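Local coordinates for protein methyltransferase (Streptomyces avermitilis, PDB 3GO4) that probably transfers methyl groups from S-adenosyl-L-methionine to a substrate not yet identified, and binds the by-product S-adenosyl-L-homocysteine, at residues A[25-30]-A[42-47]; A[83-88]-A[109-114]; A[165-170]-A[197-202]. One frame throughout, in Å; residues are numbered along the deposited sequence.

Overall arrangement
The three contacts follow one another along the chain, and each touches the bound S-adenosyl-L-homocysteine. Contacts 2 and 3 lie in the mixed central sheet, each pairing the two parallel strands of a beta-alpha-beta unit; strands 81-85 and 163-167 are neighbours, so the two contacts meet where Leu83 and Asp84 touch Thr165, with centres about 12 Å apart. Contact 1 packs helix 24-32 against helix 39-51, with its centre about 19 Å from each of the others. It reaches contact 2 through a salt bridge from Arg26 to Asp114, but does not touch contact 3. The strand ends thus form the floor of a Rossmann-like cofactor site, and helix 24-32, backed by helix 39-51, flanks the ligand.

Contact 1: residues A[25-30]-A[42-47]; sequences ARIYDY and KEAGDA. With SAH (S-adenosyl-L-homocysteine), chain B.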
loop_
_atom_site.group_PDB
_atom_site.type_symbol
_atom_site.label_atom_id
_atom_site.label_comp_id
_atom_site.label_asym_id
_atom_site.label_seq_id
_atom_site.Cartn_x
_atom_site.Cartn_y
_atom_site.Cartn_z
ATOM N N ALA A 25 -9.489 -4.885 2.715
ATOM C CA ALA A 25 -9.214 -5.044 1.277
ATOM C C ALA A 25 -10.462 -4.957 0.407
ATOM O O ALA A 25 -10.435 -4.430 -0.697
ATOM C CB ALA A 25 -8.482 -6.377 0.991
ATOM N N ARG A 26 -11.536 -5.496 0.927
ATOM C CA ARG A 26 -12.829 -5.605 0.274
ATOM C C ARG A 26 -13.602 -4.309 0.299
ATOM O O ARG A 26 -14.192 -3.936 -0.719
ATOM C CB ARG A 26 -13.611 -6.748 0.957
ATOM C CG ARG A 26 -12.859 -8.064 0.950
ATOM C CD ARG A 26 -13.539 -9.111 1.816
ATOM N NE ARG A 26 -12.613 -10.150 2.276
ATOM C CZ ARG A 26 -12.979 -11.239 2.966
ATOM N NH1 ARG A 26 -14.264 -11.473 3.224
ATOM N NH2 ARG A 26 -12.058 -12.131 3.331
ATOM N N ILE A 27 -13.641 -3.644 1.468
ATOM C CA ILE A 27 -14.226 -2.291 1.572
ATOM C C ILE A 27 -13.521 -1.430 0.512
ATOM O O ILE A 27 -14.172 -0.815 -0.361
ATOM C CB ILE A 27 -13.992 -1.666 2.966
ATOM C CG1 ILE A 27 -14.871 -2.358 4.015
ATOM C CG2 ILE A 27 -14.267 -0.172 2.938
ATOM C CD1 ILE A 27 -14.509 -2.005 5.488
ATOM N N TYR A 28 -12.183 -1.431 0.569
ATOM C CA TYR A 28 -11.333 -0.697 -0.430
ATOM C C TYR A 28 -11.733 -1.023 -1.858
ATOM O O TYR A 28 -11.975 -0.129 -2.653
ATOM C CB TYR A 28 -9.843 -1.030 -0.172
ATOM C CG TYR A 28 -8.790 -0.367 -1.057
ATOM C CD1 TYR A 28 -8.799 0.995 -1.295
ATOM C CD2 TYR A 28 -7.715 -1.099 -1.581
ATOM C CE1 TYR A 28 -7.813 1.614 -2.072
ATOM C CE2 TYR A 28 -6.723 -0.471 -2.378
ATOM C CZ TYR A 28 -6.775 0.884 -2.601
ATOM O OH TYR A 28 -5.806 1.541 -3.338
ATOM N N ASP A 29 -11.837 -2.316 -2.177
ATOM C CA ASP A 29 -12.147 -2.726 -3.524
ATOM C C ASP A 29 -13.548 -2.270 -3.903
ATOM O O ASP A 29 -13.780 -1.840 -5.012
ATOM C CB ASP A 29 -12.051 -4.247 -3.680
ATOM C CG ASP A 29 -12.051 -4.671 -5.118
ATOM O OD1 ASP A 29 -11.072 -4.345 -5.791
ATOM O OD2 ASP A 29 -13.014 -5.307 -5.570
ATOM N N TYR A 30 -14.477 -2.353 -2.961
ATOM C CA TYR A 30 -15.863 -1.915 -3.216
ATOM C C TYR A 30 -15.907 -0.433 -3.571
ATOM O O TYR A 30 -16.505 -0.030 -4.578
ATOM C CB TYR A 30 -16.738 -2.206 -1.998
ATOM C CG TYR A 30 -18.041 -1.457 -2.020
ATOM C CD1 TYR A 30 -19.058 -1.848 -2.861
ATOM C CD2 TYR A 30 -18.265 -0.369 -1.179
ATOM C CE1 TYR A 30 -20.250 -1.172 -2.914
ATOM C CE2 TYR A 30 -19.472 0.322 -1.220
ATOM C CZ TYR A 30 -20.461 -0.088 -2.084
ATOM O OH TYR A 30 -21.675 0.557 -2.146
ATOM N N LYS A 42 -19.901 -3.748 1.644
ATOM C CA LYS A 42 -20.655 -2.652 1.031
ATOM C C LYS A 42 -21.284 -1.760 2.113
ATOM O O LYS A 42 -21.276 -0.531 2.003
ATOM C CB LYS A 42 -21.744 -3.206 0.111
ATOM C CG LYS A 42 -22.744 -2.153 -0.382
ATOM C CD LYS A 42 -23.796 -2.731 -1.292
ATOM C CE LYS A 42 -24.431 -1.617 -2.132
ATOM N NZ LYS A 42 -24.940 -0.493 -1.333
ATOM N N GLU A 43 -21.826 -2.413 3.142
ATOM C CA GLU A 43 -22.481 -1.782 4.276
ATOM C C GLU A 43 -21.479 -0.867 5.000
ATOM O O GLU A 43 -21.802 0.268 5.370
ATOM C CB GLU A 43 -23.002 -2.896 5.213
ATOM C CG GLU A 43 -23.930 -2.472 6.379
ATOM C CD GLU A 43 -23.219 -1.765 7.540
ATOM O OE1 GLU A 43 -21.961 -1.655 7.516
ATOM O OE2 GLU A 43 -23.916 -1.333 8.496
ATOM N N ALA A 44 -20.270 -1.374 5.210
ATOM C CA ALA A 44 -19.223 -0.610 5.887
ATOM C C ALA A 44 -18.814 0.590 5.025
ATOM O O ALA A 44 -18.697 1.715 5.514
ATOM C CB ALA A 44 -18.023 -1.502 6.184
ATOM N N GLY A 45 -18.608 0.323 3.743
ATOM C CA GLY A 45 -18.220 1.342 2.771
ATOM C C GLY A 45 -19.193 2.492 2.664
ATOM O O GLY A 45 -18.792 3.662 2.714
ATOM N N ASP A 46 -20.465 2.141 2.512
ATOM C CA ASP A 46 -21.562 3.087 2.483
ATOM C C ASP A 46 -21.696 3.867 3.795
ATOM O O ASP A 46 -21.930 5.068 3.770
ATOM C CB ASP A 46 -22.891 2.366 2.180
ATOM C CG ASP A 46 -22.931 1.759 0.798
ATOM O OD1 ASP A 46 -22.078 2.124 -0.045
ATOM O OD2 ASP A 46 -23.856 0.945 0.543
ATOM N N ALA A 47 -21.526 3.211 4.943
ATOM C CA ALA A 47 -21.615 3.933 6.215
ATOM C C ALA A 47 -20.513 4.982 6.284
ATOM O O ALA A 47 -20.774 6.127 6.666
ATOM C CB ALA A 47 -21.531 3.001 7.428
HETATM N N SAH B . -1.423 -1.759 -1.020
HETATM C CA SAH B . -2.757 -1.776 -1.753
HETATM C CB SAH B . -3.912 -2.330 -0.905
HETATM C CG SAH B . -4.244 -1.471 0.324
HETATM S SD SAH B . -5.533 -2.156 1.343
HETATM C C SAH B . -3.082 -0.381 -2.240
HETATM O O SAH B . -3.720 -0.161 -3.271
HETATM O OXT SAH B . -2.668 0.597 -1.629
HETATM C "C5'" SAH B . -4.770 -2.745 2.819
HETATM C "C4'" SAH B . -4.338 -4.191 2.666
HETATM O "O4'" SAH B . -3.428 -4.521 3.719
HETATM C "C3'" SAH B . -5.502 -5.165 2.756
HETATM O "O3'" SAH B . -5.455 -6.020 1.632
HETATM C "C2'" SAH B . -5.264 -5.914 4.048
HETATM O "O2'" SAH B . -5.753 -7.239 4.068
HETATM C "C1'" SAH B . -3.745 -5.845 4.148
HETATM N N9 SAH B . -3.227 -6.031 5.500
HETATM C C8 SAH B . -3.699 -5.457 6.622
HETATM N N7 SAH B . -2.983 -5.838 7.700
HETATM C C5 SAH B . -2.038 -6.679 7.262
HETATM C C6 SAH B . -0.943 -7.431 7.885
HETATM N N6 SAH B . -0.771 -7.315 9.220
HETATM N N1 SAH B . -0.168 -8.206 7.095
HETATM C C2 SAH B . -0.352 -8.267 5.748
HETATM N N3 SAH B . -1.344 -7.607 5.107
HETATM C C4 SAH B . -2.181 -6.800 5.800
#
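Tyr30 and Asp46 form the polar link between the two helices, whose axes cross at -64°. The phenol OH of Tyr30 donates to Asp46 OD1 at 2.7 Å, on the syn side and 19° out of the carboxylate plane. The other oxygen is taken within helix 39-51: Lys42 NZ forms a salt bridge with Asp46 OD2 at 2.6 Å, one turn apart, so both carboxylate oxygens are engaged and the group's rotation is fixed.

The Tyr30 ring is also held by its face. With CG anti to the backbone N (chi1 164°) it reaches across to helix 39-51, where Lys42 CA sits over its centre, 3.9 Å from the centroid, in a CH-pi contact. Gly45 suits the crossing because a CB there would collide with Tyr30 CD2.

Apolar packing completes the interface: Ile27 CD1 lies 3.6 Å from Ala44 CB; the single methyl of the alanine lets the isoleucine tip come up to the helix. Met48 and Tyr217 add to the surroundings of Ile27.

From helix 24-32 another tyrosine extends to the ligand, Tyr28 OH donating to the carboxylate O of S-adenosyl-L-homocysteine at 2.7 Å. One short helix therefore carries two phenols with different tasks: Tyr28 binds the ligand, while Tyr30 ties the helix to its neighbour through a buttressed carboxylate whose negative charge is probably eased by Lys42.

Contact 2: residues A[83-88]-A[109-114]; sequences LDIGTG and VYVDND. With SAH (S-adenosyl-L-homocysteine), chain B.
Val111 O receives two consecutive backbone N-H groups, Gly86 N and Thr87 N, each at 2.9 Å and from opposite faces of the carbonyl plane. Asp84 N bonds Val109 O in ordinary parallel pairing, but the next bond, Val111 N to Asp84 O, is bent and weak; then the chain turns sharply at Gly86.

Thr87 folds back over the strand end. Its OG1, beside its own backbone N (chi1 -63°), accepts from Val111 N at 2.9 Å and donates to Asp84 OD2, which it meets from above the carboxylate plane. Asp84 OD1 pairs with Thr165 of the next strand, so this buried acid is satisfied at both oxygens. A hydroxyl suits the place because it can both accept and donate, and the threonine side chain packs against Leu124 of helix 122-125. The Tyr110 ring turns its edge to Asp84 OD2, while its OH bonds His96. On the other sheet face Leu83 CD1 touches both Val109 CG1 and Val111 CG2, 3.8 Å from each.

Gly86 and Gly88 border the ligand: a CB on Gly86 would strike SAH O4', one on Gly88 would strike SAH CB. Gly86 O accepts from the ligand amine at 2.7 Å. Asp112 takes the ribose, O2' on OD1 at 2.8 Å and O3' on OD2 at 2.7 Å, while Asp114 N holds OD1 through its anti lone pair in an Asx turn.

This is the glycine-rich loop and strand-end acid of class I methyltransferases: the carboxylate accepts from both hydroxyls, matching it to a ribose, and the bare glycines let the ligand lie against the backbone.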
loop_
_atom_site.group_PDB
_atom_site.type_symbol
_atom_site.label_atom_id
_atom_site.label_comp_id
_atom_site.label_asym_id
_atom_site.label_seq_id
_atom_site.Cartn_x
_atom_site.Cartn_y
_atom_site.Cartn_z
ATOM N N LEU A 83 8.967 -5.664 -3.283
ATOM C CA LEU A 83 8.364 -6.478 -2.209
ATOM C C LEU A 83 7.210 -5.603 -1.716
ATOM O O LEU A 83 7.427 -4.491 -1.209
ATOM C CB LEU A 83 9.348 -6.790 -1.098
ATOM C CG LEU A 83 8.842 -7.501 0.182
ATOM C CD1 LEU A 83 8.127 -8.782 -0.147
ATOM C CD2 LEU A 83 10.034 -7.729 1.086
ATOM N N ASP A 84 5.993 -6.109 -1.873
ATOM C CA ASP A 84 4.751 -5.342 -1.606
ATOM C C ASP A 84 3.991 -5.944 -0.454
ATOM O O ASP A 84 3.539 -7.070 -0.557
ATOM C CB ASP A 84 3.905 -5.389 -2.846
ATOM C CG ASP A 84 2.675 -4.500 -2.801
ATOM O OD1 ASP A 84 2.727 -3.298 -2.431
ATOM O OD2 ASP A 84 1.653 -5.001 -3.277
ATOM N N ILE A 85 3.886 -5.178 0.629
ATOM C CA ILE A 85 3.255 -5.636 1.862
ATOM C C ILE A 85 1.879 -4.988 1.978
ATOM O O ILE A 85 1.745 -3.748 2.021
ATOM C CB ILE A 85 4.135 -5.335 3.108
ATOM C CG1 ILE A 85 5.588 -5.735 2.890
ATOM C CG2 ILE A 85 3.582 -6.045 4.405
ATOM C CD1 ILE A 85 5.832 -7.185 2.495
ATOM N N GLY A 86 0.861 -5.843 2.072
ATOM C CA GLY A 86 -0.538 -5.429 2.115
ATOM C C GLY A 86 -0.957 -5.179 0.684
ATOM O O GLY A 86 -1.447 -4.087 0.346
ATOM N N THR A 87 -0.758 -6.199 -0.146
ATOM C CA THR A 87 -1.044 -6.095 -1.560
ATOM C C THR A 87 -2.482 -5.765 -1.880
ATOM O O THR A 87 -2.741 -5.033 -2.815
ATOM C CB THR A 87 -0.634 -7.387 -2.321
ATOM O OG1 THR A 87 0.788 -7.540 -2.198
ATOM C CG2 THR A 87 -0.991 -7.296 -3.842
ATOM N N GLY A 88 -3.431 -6.267 -1.106
ATOM C CA GLY A 88 -4.828 -6.027 -1.498
ATOM C C GLY A 88 -5.305 -6.840 -2.687
ATOM O O GLY A 88 -4.554 -7.619 -3.322
ATOM N N VAL A 109 7.271 -9.598 -5.357
ATOM C CA VAL A 109 6.679 -10.514 -4.374
ATOM C C VAL A 109 5.552 -9.726 -3.748
ATOM O O VAL A 109 5.759 -8.605 -3.263
ATOM C CB VAL A 109 7.638 -11.007 -3.280
ATOM C CG1 VAL A 109 6.855 -11.725 -2.174
ATOM C CG2 VAL A 109 8.666 -11.904 -3.849
ATOM N N TYR A 110 4.354 -10.303 -3.792
ATOM C CA TYR A 110 3.162 -9.709 -3.270
ATOM C C TYR A 110 2.851 -10.424 -1.973
ATOM O O TYR A 110 3.090 -11.623 -1.852
ATOM C CB TYR A 110 1.993 -9.950 -4.155
ATOM C CG TYR A 110 1.973 -9.172 -5.432
ATOM C CD1 TYR A 110 1.675 -7.837 -5.417
ATOM C CD2 TYR A 110 2.119 -9.799 -6.640
ATOM C CE1 TYR A 110 1.571 -7.116 -6.604
ATOM C CE2 TYR A 110 2.010 -9.082 -7.837
ATOM C CZ TYR A 110 1.727 -7.768 -7.796
ATOM O OH TYR A 110 1.571 -7.052 -8.990
ATOM N N VAL A 111 2.339 -9.679 -1.020
ATOM C CA VAL A 111 2.065 -10.252 0.307
ATOM C C VAL A 111 0.785 -9.696 0.948
ATOM O O VAL A 111 0.570 -8.476 0.957
ATOM C CB VAL A 111 3.250 -9.892 1.239
ATOM C CG1 VAL A 111 3.099 -10.578 2.585
ATOM C CG2 VAL A 111 4.662 -10.207 0.564
ATOM N N ASP A 112 -0.079 -10.561 1.509
ATOM C CA ASP A 112 -1.275 -10.063 2.165
ATOM C C ASP A 112 -1.687 -11.108 3.169
ATOM O O ASP A 112 -1.269 -12.265 3.050
ATOM C CB ASP A 112 -2.402 -9.762 1.152
ATOM C CG ASP A 112 -3.338 -8.630 1.611
ATOM O OD1 ASP A 112 -4.159 -8.846 2.483
ATOM O OD2 ASP A 112 -3.281 -7.494 1.067
ATOM N N ASN A 113 -2.425 -10.694 4.196
ATOM C CA ASN A 113 -2.971 -11.655 5.156
ATOM C C ASN A 113 -4.491 -11.851 5.029
ATOM O O ASN A 113 -5.085 -12.523 5.853
ATOM C CB ASN A 113 -2.617 -11.291 6.598
ATOM C CG ASN A 113 -3.368 -10.066 7.109
ATOM O OD1 ASN A 113 -4.022 -9.350 6.353
ATOM N ND2 ASN A 113 -3.283 -9.828 8.406
ATOM N N ASP A 114 -5.127 -11.276 4.015
ATOM C CA ASP A 114 -6.566 -11.509 3.841
ATOM C C ASP A 114 -6.736 -12.758 2.960
ATOM O O ASP A 114 -6.322 -12.729 1.843
ATOM C CB ASP A 114 -7.246 -10.289 3.209
ATOM C CG ASP A 114 -8.769 -10.438 3.129
ATOM O OD1 ASP A 114 -9.238 -11.607 3.023
ATOM O OD2 ASP A 114 -9.488 -9.383 3.164
HETATM N N SAH B . -1.423 -1.759 -1.020
HETATM C CA SAH B . -2.757 -1.776 -1.753
HETATM C CB SAH B . -3.912 -2.330 -0.905
HETATM C CG SAH B . -4.244 -1.471 0.324
HETATM S SD SAH B . -5.533 -2.156 1.343
HETATM C C SAH B . -3.082 -0.381 -2.240
HETATM O O SAH B . -3.720 -0.161 -3.271
HETATM O OXT SAH B . -2.668 0.597 -1.629
HETATM C "C5'" SAH B . -4.770 -2.745 2.819
HETATM C "C4'" SAH B . -4.338 -4.191 2.666
HETATM O "O4'" SAH B . -3.428 -4.521 3.719
HETATM C "C3'" SAH B . -5.502 -5.165 2.756
HETATM O "O3'" SAH B . -5.455 -6.020 1.632
HETATM C "C2'" SAH B . -5.264 -5.914 4.048
HETATM O "O2'" SAH B . -5.753 -7.239 4.068
HETATM C "C1'" SAH B . -3.745 -5.845 4.148
HETATM N N9 SAH B . -3.227 -6.031 5.500
HETATM C C8 SAH B . -3.699 -5.457 6.622
HETATM N N7 SAH B . -2.983 -5.838 7.700
HETATM C C5 SAH B . -2.038 -6.679 7.262
HETATM C C6 SAH B . -0.943 -7.431 7.885
HETATM N N6 SAH B . -0.771 -7.315 9.220
HETATM N N1 SAH B . -0.168 -8.206 7.095
HETATM C C2 SAH B . -0.352 -8.267 5.748
HETATM N N3 SAH B . -1.344 -7.607 5.107
HETATM C C4 SAH B . -2.181 -6.800 5.800
#

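Contact 3: residues A[165-170]-A[197-202]; sequences TVIAIV and AMSIGT. With SAH (S-adenosyl-L-homocysteine), chain B.
Met198, present as selenomethionine, lies alongside Val166 of the neighbouring parallel strand and can be followed outward. Its CB stands 3.7 Å from Val166 O, and CG passes the same oxygen a little farther off. Rotation about the CG-SE bond (chi3 61°) bends the chain and carries CE back across to Val170 CG1 at 3.7 Å and to Val166 CG1 at 4.0 Å. A long, flexible side chain suits this place, since it can fill the angle between the strand and the turn after it.

Val166 N bonds Ala197 O almost straight at 2.9 Å, but the return bond from Ser199 N is long and weak. Beyond Ile167 and Ser199 the backbones diverge, and a water bridges them, donating to Val166 O and Ser199 O and accepting from Val170 N. Ser199 OG lies near Ala168 N, a bent and weak bond; its firmer partner is Asn62.

The segment after the strand serves the ligand. Ile167 O accepts from the amine of S-adenosyl-L-homocysteine at 2.8 Å. Ile169 sets CD1 over one face of the adenine, near C4 and C5, while the Asn113 amide lies nearly parallel on the other. A serine in place of Ile169 would probably open a gap over that face and let the base tilt in its slot.

Around the pair, helix 55-75 covers Ile167 through Trp65 and Met66, helix 179-187 touches Met198 at Val183, and the antiparallel strand 269-275 flanks 195-201 on the side away from 163-167.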
loop_
_atom_site.group_PDB
_atom_site.type_symbol
_atom_site.label_atom_id
_atom_site.label_comp_id
_atom_site.label_asym_id
_atom_site.label_seq_id
_atom_site.Cartn_x
_atom_site.Cartn_y
_atom_site.Cartn_z
ATOM N N THR A 165 7.387 -1.721 -0.840
ATOM C CA THR A 165 6.152 -0.934 -0.979
ATOM C C THR A 165 5.206 -1.325 0.151
ATOM O O THR A 165 4.788 -2.450 0.244
ATOM C CB THR A 165 5.451 -1.124 -2.326
ATOM O OG1 THR A 165 5.376 -2.517 -2.664
ATOM C CG2 THR A 165 6.188 -0.375 -3.445
ATOM N N VAL A 166 4.868 -0.353 0.969
ATOM C CA VAL A 166 4.016 -0.556 2.124
ATOM C C VAL A 166 2.932 0.500 2.008
ATOM O O VAL A 166 2.984 1.548 2.611
ATOM C CB VAL A 166 4.875 -0.474 3.412
ATOM C CG1 VAL A 166 4.018 -0.806 4.671
ATOM C CG2 VAL A 166 6.064 -1.425 3.314
ATOM N N ILE A 167 1.914 0.189 1.222
ATOM C CA ILE A 167 0.934 1.173 0.835
ATOM C C ILE A 167 -0.441 0.950 1.389
ATOM O O ILE A 167 -1.048 -0.089 1.161
ATOM C CB ILE A 167 0.882 1.259 -0.716
ATOM C CG1 ILE A 167 2.328 1.382 -1.252
ATOM C CG2 ILE A 167 -0.078 2.416 -1.220
ATOM C CD1 ILE A 167 2.489 1.640 -2.771
ATOM N N ALA A 168 -0.933 1.969 2.096
ATOM C CA ALA A 168 -2.293 1.981 2.627
ATOM C C ALA A 168 -2.489 0.860 3.584
ATOM O O ALA A 168 -3.567 0.253 3.570
ATOM C CB ALA A 168 -3.313 1.812 1.567
ATOM N N ILE A 169 -1.445 0.532 4.320
ATOM C CA ILE A 169 -1.556 -0.557 5.317
ATOM C C ILE A 169 -1.140 -0.161 6.709
ATOM O O ILE A 169 -1.761 -0.643 7.703
ATOM C CB ILE A 169 -0.779 -1.826 4.863
ATOM C CG1 ILE A 169 -0.759 -2.893 5.987
ATOM C CG2 ILE A 169 0.643 -1.516 4.593
ATOM C CD1 ILE A 169 -0.225 -4.219 5.566
ATOM N N VAL A 170 -0.155 0.727 6.831
ATOM C CA VAL A 170 0.366 1.053 8.151
ATOM C C VAL A 170 -0.666 1.714 9.086
ATOM O O VAL A 170 -0.523 1.651 10.303
ATOM C CB VAL A 170 1.700 1.862 8.074
ATOM C CG1 VAL A 170 1.475 3.344 7.779
ATOM C CG2 VAL A 170 2.450 1.700 9.345
ATOM N N ALA A 197 8.648 2.920 -0.091
ATOM C CA ALA A 197 7.517 3.745 -0.576
ATOM C C ALA A 197 6.337 3.416 0.314
ATOM O O ALA A 197 6.025 2.246 0.496
ATOM C CB ALA A 197 7.191 3.441 -1.987
HETATM N N MSE A 198 5.714 4.447 0.893
HETATM C CA MSE A 198 4.610 4.279 1.795
HETATM C C MSE A 198 3.472 5.272 1.549
HETATM O O MSE A 198 3.699 6.397 0.994
HETATM C CB MSE A 198 5.096 4.505 3.223
HETATM C CG MSE A 198 6.290 3.721 3.603
HETATM SE SE MSE A 198 6.398 3.741 5.554
HETATM C CE MSE A 198 4.723 2.884 6.028
ATOM N N SER A 199 2.253 4.859 1.878
ATOM C CA SER A 199 1.139 5.832 1.939
ATOM C C SER A 199 0.654 5.750 3.392
ATOM O O SER A 199 0.439 4.653 3.923
ATOM C CB SER A 199 0.024 5.617 0.907
ATOM O OG SER A 199 -0.669 4.401 1.141
ATOM N N ILE A 200 0.541 6.904 4.050
ATOM C CA ILE A 200 0.306 6.923 5.493
ATOM C C ILE A 200 -0.924 7.751 5.784
ATOM O O ILE A 200 -0.982 8.937 5.483
ATOM C CB ILE A 200 1.558 7.459 6.286
ATOM C CG1 ILE A 200 2.796 6.600 5.978
ATOM C CG2 ILE A 200 1.271 7.473 7.810
ATOM C CD1 ILE A 200 4.146 7.211 6.476
ATOM N N GLY A 201 -1.905 7.099 6.400
ATOM C CA GLY A 201 -3.170 7.719 6.734
ATOM C C GLY A 201 -3.054 8.813 7.786
ATOM O O GLY A 201 -2.323 8.681 8.790
ATOM N N THR A 202 -3.780 9.899 7.561
ATOM C CA THR A 202 -3.750 11.055 8.470
ATOM C C THR A 202 -5.141 11.680 8.555
ATOM O O THR A 202 -5.900 11.559 7.620
ATOM C CB THR A 202 -2.752 12.115 7.974
ATOM O OG1 THR A 202 -2.785 13.250 8.856
ATOM C CG2 THR A 202 -3.103 12.557 6.553
HETATM N N SAH B . -1.423 -1.759 -1.020
HETATM C CA SAH B . -2.757 -1.776 -1.753
HETATM C CB SAH B . -3.912 -2.330 -0.905
HETATM C CG SAH B . -4.244 -1.471 0.324
HETATM S SD SAH B . -5.533 -2.156 1.343
HETATM C C SAH B . -3.082 -0.381 -2.240
HETATM O O SAH B . -3.720 -0.161 -3.271
HETATM O OXT SAH B . -2.668 0.597 -1.629
HETATM C "C5'" SAH B . -4.770 -2.745 2.819
HETATM C "C4'" SAH B . -4.338 -4.191 2.666
HETATM O "O4'" SAH B . -3.428 -4.521 3.719
HETATM C "C3'" SAH B . -5.502 -5.165 2.756
HETATM O "O3'" SAH B . -5.455 -6.020 1.632
HETATM C "C2'" SAH B . -5.264 -5.914 4.048
HETATM O "O2'" SAH B . -5.753 -7.239 4.068
HETATM C "C1'" SAH B . -3.745 -5.845 4.148
HETATM N N9 SAH B . -3.227 -6.031 5.500
HETATM C C8 SAH B . -3.699 -5.457 6.622
HETATM N N7 SAH B . -2.983 -5.838 7.700
HETATM C C5 SAH B . -2.038 -6.679 7.262
HETATM C C6 SAH B . -0.943 -7.431 7.885
HETATM N N6 SAH B . -0.771 -7.315 9.220
HETATM N N1 SAH B . -0.168 -8.206 7.095
HETATM C C2 SAH B . -0.352 -8.267 5.748
HETATM N N3 SAH B . -1.344 -7.607 5.107
HETATM C C4 SAH B . -2.181 -6.800 5.800
HETATM O O HOH W 1 1.132 2.049 4.712
#